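PDB 3EVT: phosphoglycerate dehydrogenase from Lactobacillus plantarum, which probably catalyses the NAD-dependent oxidation of 3-phospho-D-glycerate to 3-phosphooxypyruvate, the first step of serine biosynthesis. Local coordinates for residues Leu140-Thr145 and Asp174-Thr179; Ala36-Ile41 and Leu55-Asn60; Asn60-Val65 and Ala83-Ala88. All blocks are in the same frame, centred on the assembly; numbering follows the deposited sequence.

Interaction 1: Leu140-Thr145 and Asp174-Thr179; sequences LLIYGT and DHFHET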
loop_
_atom_site.group_PDB
_atom_site.type_symbol
_atom_site.label_atom_id
_atom_site.label_comp_id
_atom_site.label_asym_id
_atom_site.label_seq_id
_atom_site.Cartn_x
_atom_site.Cartn_y
_atom_site.Cartn_z
ATOM N N LEU A 140 5.536 4.764 -11.677
ATOM C CA LEU A 140 4.793 3.626 -12.165
ATOM C C LEU A 140 4.094 4.041 -13.483
ATOM O O LEU A 140 3.286 4.951 -13.506
ATOM C CB LEU A 140 3.760 3.244 -11.110
ATOM C CG LEU A 140 2.754 2.154 -11.472
ATOM C CD1 LEU A 140 3.524 0.900 -11.846
ATOM C CD2 LEU A 140 1.745 1.858 -10.338
ATOM N N LEU A 141 4.398 3.326 -14.555
ATOM C CA LEU A 141 3.701 3.464 -15.817
ATOM C C LEU A 141 2.720 2.290 -16.039
ATOM O O LEU A 141 3.124 1.117 -16.144
ATOM C CB LEU A 141 4.757 3.542 -16.950
ATOM C CG LEU A 141 4.153 3.607 -18.381
ATOM C CD1 LEU A 141 3.233 4.845 -18.575
ATOM C CD2 LEU A 141 5.296 3.603 -19.390
ATOM N N ILE A 142 1.425 2.584 -16.116
ATOM C CA ILE A 142 0.403 1.522 -16.358
ATOM C C ILE A 142 -0.298 1.708 -17.717
ATOM O O ILE A 142 -0.817 2.769 -18.008
ATOM C CB ILE A 142 -0.721 1.522 -15.264
ATOM C CG1 ILE A 142 -0.126 1.614 -13.837
ATOM C CG2 ILE A 142 -1.715 0.307 -15.434
ATOM C CD1 ILE A 142 -1.209 2.006 -12.724
ATOM N N TYR A 143 -0.289 0.650 -18.520
ATOM C CA TYR A 143 -1.015 0.552 -19.770
ATOM C C TYR A 143 -2.386 -0.032 -19.495
ATOM O O TYR A 143 -2.508 -1.215 -19.100
ATOM C CB TYR A 143 -0.256 -0.379 -20.756
ATOM C CG TYR A 143 1.012 0.210 -21.378
ATOM C CD1 TYR A 143 1.035 0.584 -22.736
ATOM C CD2 TYR A 143 2.192 0.357 -20.627
ATOM C CE1 TYR A 143 2.181 1.088 -23.320
ATOM C CE2 TYR A 143 3.345 0.873 -21.194
ATOM C CZ TYR A 143 3.324 1.241 -22.560
ATOM O OH TYR A 143 4.448 1.781 -23.157
ATOM N N GLY A 144 -3.416 0.787 -19.705
ATOM C CA GLY A 144 -4.763 0.392 -19.344
ATOM C C GLY A 144 -5.250 1.242 -18.196
ATOM O O GLY A 144 -4.810 1.060 -17.041
ATOM N N THR A 145 -6.158 2.163 -18.477
ATOM C CA THR A 145 -6.662 3.055 -17.435
ATOM C C THR A 145 -8.151 2.744 -17.132
ATOM O O THR A 145 -8.909 3.610 -16.654
ATOM C CB THR A 145 -6.413 4.559 -17.783
ATOM O OG1 THR A 145 -7.145 4.920 -18.965
ATOM C CG2 THR A 145 -4.925 4.824 -18.026
ATOM N N ASP A 174 -9.279 8.554 -13.399
ATOM C CA ASP A 174 -9.257 8.725 -11.946
ATOM C C ASP A 174 -7.989 8.156 -11.309
ATOM O O ASP A 174 -7.605 7.041 -11.621
ATOM C CB ASP A 174 -10.449 7.999 -11.339
ATOM C CG ASP A 174 -11.722 8.801 -11.437
ATOM O OD1 ASP A 174 -11.626 9.935 -11.948
ATOM O OD2 ASP A 174 -12.810 8.326 -10.988
ATOM N N HIS A 175 -7.373 8.934 -10.427
ATOM C CA HIS A 175 -6.177 8.572 -9.659
ATOM C C HIS A 175 -4.837 8.590 -10.359
ATOM O O HIS A 175 -3.798 8.561 -9.698
ATOM C CB HIS A 175 -6.356 7.241 -8.957
ATOM C CG HIS A 175 -7.633 7.148 -8.186
ATOM N ND1 HIS A 175 -7.850 7.865 -7.032
ATOM C CD2 HIS A 175 -8.763 6.438 -8.414
ATOM C CE1 HIS A 175 -9.059 7.593 -6.574
ATOM N NE2 HIS A 175 -9.633 6.732 -7.395
ATOM N N PHE A 176 -4.835 8.603 -11.687
ATOM C CA PHE A 176 -3.589 8.737 -12.402
ATOM C C PHE A 176 -3.121 10.172 -12.326
ATOM O O PHE A 176 -3.891 11.043 -12.567
ATOM C CB PHE A 176 -3.795 8.371 -13.863
ATOM C CG PHE A 176 -3.903 6.909 -14.103
ATOM C CD1 PHE A 176 -2.785 6.157 -14.333
ATOM C CD2 PHE A 176 -5.128 6.287 -14.116
ATOM C CE1 PHE A 176 -2.890 4.809 -14.573
ATOM C CE2 PHE A 176 -5.237 4.951 -14.358
ATOM C CZ PHE A 176 -4.154 4.205 -14.595
ATOM N N HIS A 177 -1.860 10.434 -12.015
ATOM C CA HIS A 177 -1.394 11.816 -12.068
ATOM C C HIS A 177 -1.321 12.380 -13.496
ATOM O O HIS A 177 -1.422 13.590 -13.679
ATOM C CB HIS A 177 -0.001 11.945 -11.498
ATOM C CG HIS A 177 0.144 11.382 -10.130
ATOM N ND1 HIS A 177 -0.098 12.122 -8.995
ATOM C CD2 HIS A 177 0.513 10.151 -9.709
ATOM C CE1 HIS A 177 0.115 11.368 -7.931
ATOM N NE2 HIS A 177 0.499 10.173 -8.339
ATOM N N GLU A 178 -1.011 11.533 -14.477
ATOM C CA GLU A 178 -0.981 11.964 -15.853
ATOM C C GLU A 178 -1.381 10.777 -16.661
ATOM O O GLU A 178 -1.100 9.668 -16.244
ATOM C CB GLU A 178 0.443 12.305 -16.326
ATOM C CG GLU A 178 1.303 13.105 -15.383
ATOM C CD GLU A 178 2.750 13.246 -15.906
ATOM O OE1 GLU A 178 2.933 13.334 -17.142
ATOM O OE2 GLU A 178 3.705 13.241 -15.088
ATOM N N THR A 179 -1.967 11.009 -17.841
ATOM C CA THR A 179 -2.225 9.933 -18.796
ATOM C C THR A 179 -1.634 10.299 -20.163
ATOM O O THR A 179 -1.498 11.472 -20.470
ATOM C CB THR A 179 -3.712 9.701 -18.973
ATOM O OG1 THR A 179 -4.308 10.935 -19.311
ATOM C CG2 THR A 179 -4.336 9.256 -17.683
#

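Interaction 2: Ala36-Ile41 and Leu55-Asn60; sequences ADYDQI and LARPTN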
loop_
_atom_site.group_PDB
_atom_site.type_symbol
_atom_site.label_atom_id
_atom_site.label_comp_id
_atom_site.label_asym_id
_atom_site.label_seq_id
_atom_site.Cartn_x
_atom_site.Cartn_y
_atom_site.Cartn_z
ATOM N N ALA A 36 -42.588 -3.744 15.355
ATOM C CA ALA A 36 -42.162 -3.050 16.557
ATOM C C ALA A 36 -40.696 -2.635 16.391
ATOM O O ALA A 36 -40.274 -1.588 16.887
ATOM C CB ALA A 36 -42.323 -3.936 17.755
ATOM N N ASP A 37 -39.936 -3.461 15.676
ATOM C CA ASP A 37 -38.533 -3.145 15.360
ATOM C C ASP A 37 -38.364 -1.942 14.422
ATOM O O ASP A 37 -37.450 -1.159 14.586
ATOM C CB ASP A 37 -37.826 -4.378 14.781
ATOM C CG ASP A 37 -37.708 -5.503 15.798
ATOM O OD1 ASP A 37 -37.415 -5.203 16.978
ATOM O OD2 ASP A 37 -37.916 -6.675 15.425
ATOM N N TYR A 38 -39.265 -1.790 13.458
ATOM C CA TYR A 38 -39.060 -0.871 12.347
ATOM C C TYR A 38 -38.322 0.437 12.675
ATOM O O TYR A 38 -37.363 0.806 12.002
ATOM C CB TYR A 38 -40.395 -0.561 11.664
ATOM C CG TYR A 38 -41.018 -1.719 10.898
ATOM C CD1 TYR A 38 -40.475 -2.989 10.955
ATOM C CD2 TYR A 38 -42.168 -1.534 10.151
ATOM C CE1 TYR A 38 -41.050 -4.034 10.270
ATOM C CE2 TYR A 38 -42.761 -2.571 9.468
ATOM C CZ TYR A 38 -42.200 -3.819 9.526
ATOM O OH TYR A 38 -42.779 -4.868 8.834
ATOM N N ASP A 39 -38.776 1.170 13.679
ATOM C CA ASP A 39 -38.193 2.493 13.893
ATOM C C ASP A 39 -36.872 2.391 14.686
ATOM O O ASP A 39 -36.222 3.384 14.967
ATOM C CB ASP A 39 -39.209 3.442 14.555
ATOM C CG ASP A 39 -40.364 3.813 13.616
ATOM O OD1 ASP A 39 -40.380 3.297 12.470
ATOM O OD2 ASP A 39 -41.245 4.625 14.012
ATOM N N GLN A 40 -36.507 1.156 15.017
ATOM C CA GLN A 40 -35.261 0.821 15.692
ATOM C C GLN A 40 -34.058 0.645 14.735
ATOM O O GLN A 40 -32.899 0.887 15.105
ATOM C CB GLN A 40 -35.460 -0.514 16.373
ATOM C CG GLN A 40 -36.568 -0.505 17.383
ATOM C CD GLN A 40 -36.213 0.470 18.436
ATOM O OE1 GLN A 40 -35.731 0.093 19.525
ATOM N NE2 GLN A 40 -36.368 1.749 18.104
ATOM N N ILE A 41 -34.367 0.144 13.537
ATOM C CA ILE A 41 -33.400 -0.135 12.473
ATOM C C ILE A 41 -32.624 1.116 11.988
ATOM O O ILE A 41 -33.155 1.961 11.293
ATOM C CB ILE A 41 -34.146 -0.856 11.296
ATOM C CG1 ILE A 41 -34.815 -2.119 11.847
ATOM C CG2 ILE A 41 -33.225 -1.131 10.107
ATOM C CD1 ILE A 41 -35.785 -2.823 10.895
ATOM N N LEU A 55 -38.980 3.314 5.177
ATOM C CA LEU A 55 -38.865 4.684 4.679
ATOM C C LEU A 55 -40.212 5.398 4.608
ATOM O O LEU A 55 -40.272 6.615 4.671
ATOM C CB LEU A 55 -38.185 4.739 3.300
ATOM C CG LEU A 55 -36.680 4.410 3.189
ATOM C CD1 LEU A 55 -36.211 4.577 1.748
ATOM C CD2 LEU A 55 -35.822 5.270 4.120
ATOM N N ALA A 56 -41.290 4.631 4.484
ATOM C CA ALA A 56 -42.660 5.193 4.501
ATOM C C ALA A 56 -43.069 5.873 5.835
ATOM O O ALA A 56 -43.835 6.832 5.851
ATOM C CB ALA A 56 -43.700 4.088 4.105
ATOM N N ARG A 57 -42.550 5.345 6.936
ATOM C CA ARG A 57 -42.825 5.842 8.275
ATOM C C ARG A 57 -42.061 7.140 8.569
ATOM O O ARG A 57 -40.827 7.142 8.651
ATOM C CB ARG A 57 -42.421 4.769 9.273
ATOM C CG ARG A 57 -42.848 3.392 8.843
ATOM C CD ARG A 57 -42.370 2.313 9.789
ATOM N NE ARG A 57 -42.586 2.670 11.184
ATOM C CZ ARG A 57 -43.531 2.168 11.976
ATOM N NH1 ARG A 57 -44.421 1.279 11.535
ATOM N NH2 ARG A 57 -43.589 2.572 13.236
ATOM N N PRO A 58 -42.782 8.253 8.765
ATOM C CA PRO A 58 -41.969 9.467 8.943
ATOM C C PRO A 58 -41.226 9.475 10.310
ATOM O O PRO A 58 -40.564 10.455 10.664
ATOM C CB PRO A 58 -43.011 10.620 8.815
ATOM C CG PRO A 58 -44.355 9.977 9.184
ATOM C CD PRO A 58 -44.182 8.449 9.205
ATOM N N THR A 59 -41.355 8.375 11.046
ATOM C CA THR A 59 -40.716 8.179 12.322
ATOM C C THR A 59 -39.555 7.119 12.319
ATOM O O THR A 59 -39.129 6.650 13.383
ATOM C CB THR A 59 -41.776 7.696 13.294
ATOM O OG1 THR A 59 -42.429 6.562 12.705
ATOM C CG2 THR A 59 -42.821 8.833 13.568
ATOM N N ASN A 60 -39.060 6.742 11.140
ATOM C CA ASN A 60 -37.996 5.746 11.060
ATOM C C ASN A 60 -36.690 6.421 11.457
ATOM O O ASN A 60 -36.607 7.644 11.448
ATOM C CB ASN A 60 -37.913 5.129 9.658
ATOM C CG ASN A 60 -37.280 6.051 8.635
ATOM O OD1 ASN A 60 -36.058 6.109 8.494
ATOM N ND2 ASN A 60 -38.107 6.714 7.859
#

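Interaction 3: Asn60-Val65 and Ala83-Ala88; sequences NQLKFV and AGVVVA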
loop_
_atom_site.group_PDB
_atom_site.type_symbol
_atom_site.label_atom_id
_atom_site.label_comp_id
_atom_site.label_asym_id
_atom_site.label_seq_id
_atom_site.Cartn_x
_atom_site.Cartn_y
_atom_site.Cartn_z
ATOM N N ASN A 60 -39.060 6.742 11.140
ATOM C CA ASN A 60 -37.996 5.746 11.060
ATOM C C ASN A 60 -36.690 6.421 11.457
ATOM O O ASN A 60 -36.607 7.644 11.448
ATOM C CB ASN A 60 -37.913 5.129 9.658
ATOM C CG ASN A 60 -37.280 6.051 8.635
ATOM O OD1 ASN A 60 -36.058 6.109 8.494
ATOM N ND2 ASN A 60 -38.107 6.714 7.859
ATOM N N GLN A 61 -35.663 5.640 11.752
ATOM C CA GLN A 61 -34.356 6.218 12.048
ATOM C C GLN A 61 -33.266 5.650 11.168
ATOM O O GLN A 61 -32.134 5.435 11.630
ATOM C CB GLN A 61 -34.015 5.963 13.493
ATOM C CG GLN A 61 -35.039 6.556 14.422
ATOM C CD GLN A 61 -34.597 6.473 15.848
ATOM O OE1 GLN A 61 -33.754 7.279 16.292
ATOM N NE2 GLN A 61 -35.130 5.488 16.583
ATOM N N LEU A 62 -33.587 5.387 9.907
ATOM C CA LEU A 62 -32.612 4.699 9.060
ATOM C C LEU A 62 -31.534 5.682 8.674
ATOM O O LEU A 62 -31.822 6.823 8.270
ATOM C CB LEU A 62 -33.255 4.080 7.818
ATOM C CG LEU A 62 -32.355 3.268 6.891
ATOM C CD1 LEU A 62 -31.913 1.969 7.562
ATOM C CD2 LEU A 62 -33.056 2.962 5.528
ATOM N N LYS A 63 -30.281 5.241 8.795
ATOM C CA LYS A 63 -29.174 6.130 8.556
ATOM C C LYS A 63 -28.172 5.606 7.505
ATOM O O LYS A 63 -27.537 6.373 6.811
ATOM C CB LYS A 63 -28.491 6.412 9.896
ATOM C CG LYS A 63 -29.358 7.151 10.918
ATOM C CD LYS A 63 -28.526 7.570 12.133
ATOM C CE LYS A 63 -29.307 7.428 13.444
ATOM N NZ LYS A 63 -30.724 7.841 13.292
ATOM N N PHE A 64 -28.025 4.292 7.382
ATOM C CA PHE A 64 -27.010 3.728 6.491
ATOM C C PHE A 64 -27.533 2.436 5.865
ATOM O O PHE A 64 -27.871 1.522 6.579
ATOM C CB PHE A 64 -25.675 3.528 7.282
ATOM C CG PHE A 64 -24.644 2.569 6.624
ATOM C CD1 PHE A 64 -24.361 2.620 5.254
ATOM C CD2 PHE A 64 -23.911 1.685 7.425
ATOM C CE1 PHE A 64 -23.394 1.755 4.669
ATOM C CE2 PHE A 64 -22.928 0.829 6.888
ATOM C CZ PHE A 64 -22.688 0.837 5.493
ATOM N N VAL A 65 -27.612 2.371 4.523
ATOM C CA VAL A 65 -27.870 1.077 3.821
ATOM C C VAL A 65 -26.616 0.564 3.088
ATOM O O VAL A 65 -26.021 1.269 2.285
ATOM C CB VAL A 65 -29.038 1.189 2.814
ATOM C CG1 VAL A 65 -29.218 -0.124 2.041
ATOM C CG2 VAL A 65 -30.325 1.525 3.539
ATOM N N ALA A 83 -34.153 11.453 3.185
ATOM C CA ALA A 83 -34.103 11.108 4.575
ATOM C C ALA A 83 -32.665 11.211 5.054
ATOM O O ALA A 83 -32.379 10.955 6.223
ATOM C CB ALA A 83 -34.643 9.718 4.775
ATOM N N GLY A 84 -31.744 11.585 4.169
ATOM C CA GLY A 84 -30.319 11.680 4.575
ATOM C C GLY A 84 -29.607 10.331 4.810
ATOM O O GLY A 84 -28.591 10.262 5.506
ATOM N N VAL A 85 -30.129 9.256 4.228
ATOM C CA VAL A 85 -29.482 7.967 4.374
ATOM C C VAL A 85 -28.215 7.847 3.528
ATOM O O VAL A 85 -28.250 8.165 2.356
ATOM C CB VAL A 85 -30.448 6.843 4.064
ATOM C CG1 VAL A 85 -29.693 5.487 4.226
ATOM C CG2 VAL A 85 -31.626 6.954 5.044
ATOM N N VAL A 86 -27.098 7.425 4.139
ATOM C CA VAL A 86 -25.886 7.095 3.352
ATOM C C VAL A 86 -25.962 5.661 2.821
ATOM O O VAL A 86 -26.493 4.791 3.481
ATOM C CB VAL A 86 -24.494 7.401 4.082
ATOM C CG1 VAL A 86 -24.355 8.927 4.433
ATOM C CG2 VAL A 86 -24.236 6.515 5.273
ATOM N N VAL A 87 -25.468 5.456 1.601
ATOM C CA VAL A 87 -25.467 4.148 0.968
ATOM C C VAL A 87 -24.067 3.810 0.435
ATOM O O VAL A 87 -23.359 4.677 -0.076
ATOM C CB VAL A 87 -26.509 4.082 -0.186
ATOM C CG1 VAL A 87 -26.607 2.666 -0.743
ATOM C CG2 VAL A 87 -27.862 4.555 0.316
ATOM N N ALA A 88 -23.666 2.547 0.580
ATOM C CA ALA A 88 -22.427 2.035 -0.024
ATOM C C ALA A 88 -22.794 0.759 -0.741
ATOM O O ALA A 88 -23.817 0.130 -0.393
ATOM C CB ALA A 88 -21.357 1.752 1.015
HETATM O O HOH W 1 -30.919 9.491 8.431
#

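Interaction 1: Leu140-Thr145 and Asp174-Thr179
Turned beside its backbone N (chi1 -76°), CG of Phe176 carries the ring toward the end of strand 139-143, where Thr145, with CG2 anti to its carbonyl carbon, lays that methyl over one ring face. This is the NAD-binding domain with its Rossmann fold: strand 139-143 runs into what is probably the GxGxxG loop, with Gly144 its first glycine and helix 147-158 following. The methyl sits off centre, toward the rim, in a CH-pi contact; CG2 of Thr145 is 3.9 Å from the ring centroid of Phe176, 23° off the normal. The nearest ring atom is CZ of Phe176, 3.6 Å from Thr145 CG2. One atom back, Thr145 CB closes on Phe176 CE2 at 3.6 Å, so the threonine follows the rim with two carbons. Its hydroxyl branch is engaged outside the contact, where OG1 hydrogen-bonds ND2 of Asn167.

Ile142 meets the same ring from another quarter. Its CB lies at the edge, in the ring plane, while CD1 comes in obliquely, and the two side chains cross at about a right angle. No hydrogen bond joins the segments; apolar packing around the buried Phe176 ring draws the loop before edge strand 178-181 toward strand 139-143, with strand 162-167 between those two strands in the sheet. Ile142 also rests on Leu152 of helix 147-158 and on Val163. At the isoleucine end of the ring, Ile142 CD1 stands 3.8 Å from Phe176 CE1.

Interaction 2: Ala36-Ile41 and Leu55-Asn60
Asp39 holds both Arg57 and Thr59 through its two carboxylate oxygens. The salt bridge runs from Arg57 NE to Asp39 OD1, short at 2.6 Å but bent, with 135° at the hydrogen; NE arrives on the syn side, tilted out of the carboxylate plane. A weak second bond joins Arg57 NH2 to Asp39 OD2 at 3.2 Å. Carboxylate and guanidinium planes stand 71° apart, so this is not the flat, two-pronged pairing of an ideal aspartate-arginine bridge. Asp39 OD2 is gripped more firmly by Thr59 OG1, which donates to it at 2.6 Å. That bond may help offset the closeness of Thr59 O, a second acceptor 3.0 Å from the same OD2.

Arg57 opens a type I beta turn ending at Asn60. Its carbonyl O takes two donors from Asn60, the backbone N at 3.1 Å and side-chain ND2 at 2.9 Å, which pins the turn presenting Thr59 to Asp39. With an alanine at Asp39, Arg57 would probably be left without its charged mate and freer to turn, and Thr59 OG1 would lose its acceptor.

A bend at chi3 (45°) folds the guanidinium of Arg57 back beside Tyr38. Tyr38 CB lies over one face of it, off centre, 3.9 Å from Arg57 NE, and the phenol ring stands almost perpendicular to it.

The contact is a surface clasp where helix 50-56 ends and strand 41-45 is about to begin. Tyr38 leans on Leu50 and Thr53 of that helix, Asp37 forms a salt bridge with Lys28 of strand 26-29, and Ile41 packs on Leu3 and Leu5 of strand 3-6.

Interaction 3: Asn60-Val65 and Ala83-Ala88
Val86 N donates to Lys63 O at 2.9 Å, Val65 N to Val86 O at 2.9 Å and Ala88 N to Val65 O at 3.2 Å: the ladder of two parallel strands, 64-66 and 86-88, joined through helix 77-82 as a beta-alpha-beta crossover. All three acceptors also receive CA-H...O contacts, the shorter two, at 3.2 Å, being Phe64 CA to Val86 O and Val87 CA to Val65 O.

Before the ladder starts, other partners serve the backbone. Leu62 N reaches a lone pair of Asn60 OD1, in the carbonyl plane, closing an Asx turn. A water donates to Leu62 O at 2.8 Å and to Ala83 O, bridging the two segments just ahead of the strands. Gly84, at positive phi, ends helix 77-82 in a Schellman motif. Lys63 NZ bonds Gln61 O from above the carbonyl plane.

With CG anti to the backbone N (chi1 163°), the Phe64 ring lies alongside the second strand and has Val86 O in plane at its edge, 3.5 Å from Phe64 CD1. On the other face of the sheet, Val65 CG2 meets Val85 CG1 at 4.1 Å.

Strand 64-66 is flanked in the parallel sheet by strand 41-45, to which Phe64 is hydrogen-bonded through its backbone, at Glu42 and Met44. Helix 284-302 covers the Phe64 side through Phe292 and Asn295, and helix 50-56 covers Leu62 and Val65 through Leu51.

Interactions 2 and 3 belong to the domain built on the five-stranded parallel sheet, interaction 3 within the sheet and interaction 2 at its margin. They are continuous: their centres are 12 Å apart, they share Asn60, and Gln61 NE2 probably bonds Asp39 O at 2.9 Å. Interaction 2 closes the corner from which the chain sets out into strand 64-66, and Leu55 packs on Leu62 across the join. Interaction 1 lies in the separate seven-stranded NAD-binding sheet, its centre about 34 Å from that of interaction 3 and about 46 Å from that of interaction 2, touching neither. It alone holds part of the probable glycine-rich nucleotide loop. In this family the active site lies in the cleft between two such domains.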